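Local coordinates for carbohydrate-binding protein (Flavonifractor plautii, PDB 6N1B) that removes the acetyl group from N-acetylgalactosamine, probably on the blood group A antigen, in a pathway that converts A to O type blood, at residues 124-129 and 172-177. Numbering follows the deposited sequence. Where two conformers were deposited one is given.
Sequences VYNAEY and RVWSKP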
loop_
_atom_site.group_PDB
_atom_site.type_symbol
_atom_site.label_atom_id
_atom_site.label_comp_id
_atom_site.label_asym_id
_atom_site.label_seq_id
_atom_site.Cartn_x
_atom_site.Cartn_y
_atom_site.Cartn_z
ATOM N N VAL A 124 -2.110 2.301 -9.540
ATOM C CA VAL A 124 -3.406 2.279 -10.226
ATOM C C VAL A 124 -3.252 1.893 -11.691
ATOM O O VAL A 124 -2.337 2.373 -12.331
ATOM C CB VAL A 124 -4.026 3.682 -10.128
ATOM C CG1 VAL A 124 -5.474 3.723 -10.648
ATOM C CG2 VAL A 124 -4.071 4.127 -8.751
ATOM N N TYR A 125 -4.179 1.084 -12.182
ATOM C CA TYR A 125 -4.328 0.888 -13.624
ATOM C C TYR A 125 -5.190 1.974 -14.225
ATOM O O TYR A 125 -6.296 2.235 -13.746
ATOM C CB TYR A 125 -4.963 -0.466 -13.906
ATOM C CG TYR A 125 -5.191 -0.714 -15.377
ATOM C CD1 TYR A 125 -4.125 -0.800 -16.233
ATOM C CD2 TYR A 125 -6.450 -0.793 -15.883
ATOM C CE1 TYR A 125 -4.263 -1.012 -17.568
ATOM C CE2 TYR A 125 -6.665 -1.036 -17.261
ATOM C CZ TYR A 125 -5.589 -1.110 -18.115
ATOM O OH TYR A 125 -5.813 -1.276 -19.480
ATOM N N ASN A 126 -4.641 2.662 -15.209
ATOM C CA ASN A 126 -5.328 3.725 -15.944
ATOM C C ASN A 126 -5.831 3.083 -17.288
ATOM O O ASN A 126 -5.051 2.820 -18.165
ATOM C CB ASN A 126 -4.363 4.875 -16.226
ATOM C CG ASN A 126 -5.061 6.051 -16.850
ATOM O OD1 ASN A 126 -5.828 5.877 -17.780
ATOM N ND2 ASN A 126 -4.682 7.284 -16.429
ATOM N N ALA A 127 -7.114 2.814 -17.306
ATOM C CA ALA A 127 -7.699 2.137 -18.505
ATOM C C ALA A 127 -7.613 2.988 -19.732
ATOM O O ALA A 127 -7.393 2.477 -20.828
ATOM C CB ALA A 127 -9.149 1.729 -18.186
ATOM N N GLU A 128 -7.849 4.288 -19.606
ATOM C CA GLU A 128 -7.830 5.129 -20.784
ATOM C C GLU A 128 -6.487 5.150 -21.503
ATOM O O GLU A 128 -6.443 5.289 -22.695
ATOM C CB GLU A 128 -8.247 6.578 -20.316
ATOM C CG GLU A 128 -8.355 7.599 -21.402
ATOM C CD GLU A 128 -9.733 7.530 -22.007
ATOM O OE1 GLU A 128 -10.620 6.848 -21.374
ATOM O OE2 GLU A 128 -9.912 8.197 -23.031
ATOM N N TYR A 129 -5.394 5.054 -20.742
ATOM C CA TYR A 129 -4.085 5.094 -21.292
ATOM C C TYR A 129 -3.478 3.677 -21.398
ATOM O O TYR A 129 -2.306 3.544 -21.887
ATOM C CB TYR A 129 -3.156 5.996 -20.434
ATOM C CG TYR A 129 -3.460 7.447 -20.621
ATOM C CD1 TYR A 129 -4.636 8.055 -20.036
ATOM C CD2 TYR A 129 -2.612 8.264 -21.300
ATOM C CE1 TYR A 129 -4.874 9.409 -20.147
ATOM C CE2 TYR A 129 -2.875 9.667 -21.468
ATOM C CZ TYR A 129 -3.980 10.218 -20.865
ATOM O OH TYR A 129 -4.246 11.573 -20.996
ATOM N N ARG A 172 2.075 20.038 -17.647
ATOM C CA ARG A 172 1.679 18.871 -16.829
ATOM C C ARG A 172 0.576 18.083 -17.455
ATOM O O ARG A 172 -0.017 17.228 -16.796
ATOM C CB ARG A 172 1.387 19.201 -15.358
ATOM C CG ARG A 172 2.549 19.890 -14.657
ATOM C CD ARG A 172 2.234 20.352 -13.228
ATOM N NE ARG A 172 1.850 19.250 -12.348
ATOM C CZ ARG A 172 2.711 18.495 -11.620
ATOM N NH1 ARG A 172 4.001 18.662 -11.698
ATOM N NH2 ARG A 172 2.203 17.568 -10.835
ATOM N N VAL A 173 0.478 18.148 -18.804
ATOM C CA VAL A 173 -0.500 17.320 -19.511
ATOM C C VAL A 173 0.103 16.070 -20.094
ATOM O O VAL A 173 1.128 16.111 -20.826
ATOM C CB VAL A 173 -1.179 18.170 -20.614
ATOM C CG1 VAL A 173 -2.099 17.328 -21.594
ATOM C CG2 VAL A 173 -1.955 19.346 -19.983
ATOM N N TRP A 174 -0.524 14.944 -19.741
ATOM C CA TRP A 174 -0.201 13.650 -20.323
ATOM C C TRP A 174 -1.079 13.416 -21.528
ATOM O O TRP A 174 -2.287 13.176 -21.375
ATOM C CB TRP A 174 -0.403 12.605 -19.246
ATOM C CG TRP A 174 -0.091 11.172 -19.612
ATOM C CD1 TRP A 174 0.545 10.693 -20.721
ATOM C CD2 TRP A 174 -0.480 10.014 -18.825
ATOM N NE1 TRP A 174 0.656 9.316 -20.610
ATOM C CE2 TRP A 174 0.018 8.884 -19.479
ATOM C CE3 TRP A 174 -1.201 9.854 -17.657
ATOM C CZ2 TRP A 174 -0.165 7.604 -19.016
ATOM C CZ3 TRP A 174 -1.350 8.566 -17.174
ATOM C CH2 TRP A 174 -0.853 7.448 -17.842
ATOM N N SER A 175 -0.570 13.610 -22.718
ATOM C CA SER A 175 -1.360 13.395 -23.907
ATOM C C SER A 175 -1.441 11.913 -24.262
ATOM O O SER A 175 -0.438 11.189 -24.070
ATOM C CB SER A 175 -0.752 14.163 -25.086
ATOM O OG SER A 175 -0.883 15.587 -24.930
ATOM N N LYS A 176 -2.604 11.486 -24.684
ATOM C CA LYS A 176 -2.752 10.091 -25.018
ATOM C C LYS A 176 -1.821 9.775 -26.215
ATOM O O LYS A 176 -1.816 10.489 -27.229
ATOM C CB LYS A 176 -4.219 9.828 -25.410
ATOM C CG LYS A 176 -5.256 9.863 -24.321
ATOM C CD LYS A 176 -6.558 9.224 -24.878
ATOM C CE LYS A 176 -7.682 9.555 -23.958
ATOM N NZ LYS A 176 -8.107 10.976 -24.009
ATOM N N PRO A 177 -1.123 8.629 -26.134
ATOM C CA PRO A 177 -0.326 8.197 -27.258
ATOM C C PRO A 177 -1.152 7.969 -28.502
ATOM O O PRO A 177 -2.290 7.416 -28.366
ATOM C CB PRO A 177 0.324 6.867 -26.821
ATOM C CG PRO A 177 0.240 6.902 -25.370
ATOM C CD PRO A 177 -0.953 7.753 -24.978
#
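The ring of Y129 lies between the indole of W174 on one face and the aliphatic chain of K176 on the other. Y129 and W174 run past each other in opposite directions and stack face to face. The centroid of the Y129 ring is 3.9 Å from that of the W174 six-membered ring, with the planes 27° apart. The tilt brings Y129 CD2 to 3.3 Å from W174 CE2. K176 crosses the tyrosine at about a right angle and sets CG over its other face, 4.0 Å from the ring centroid, a CH-pi contact. P177 CD adds an apolar touch at Y129 CD2. Y129 OH donates to W174 O over 2.6 Å, tilted 28° from the carbonyl plane. W174 therefore holds the tyrosine by both ring and backbone. With CG trans to the main-chain nitrogen (chi1 -178°), the indole of W174 reaches across to lie against the face of Y129. W174 NE1 is hydrogen-bonded to Y156 OH, which helps to fix the indole.

N126 ends strand 116-126, and its OD1 bridges the turn. It accepts from Y129 N at 3.1 Å, an Asx motif, with the donor above the carbonyl plane. N126 ND2 approaches W174 CZ3 to 3.6 Å. The contact joins this turn to the weak strand around 173-174 and the residues after it. Faces covered by W174 and K176, with the hydroxyl bonded to W174 O, probably restrict rotation of the Y129 ring.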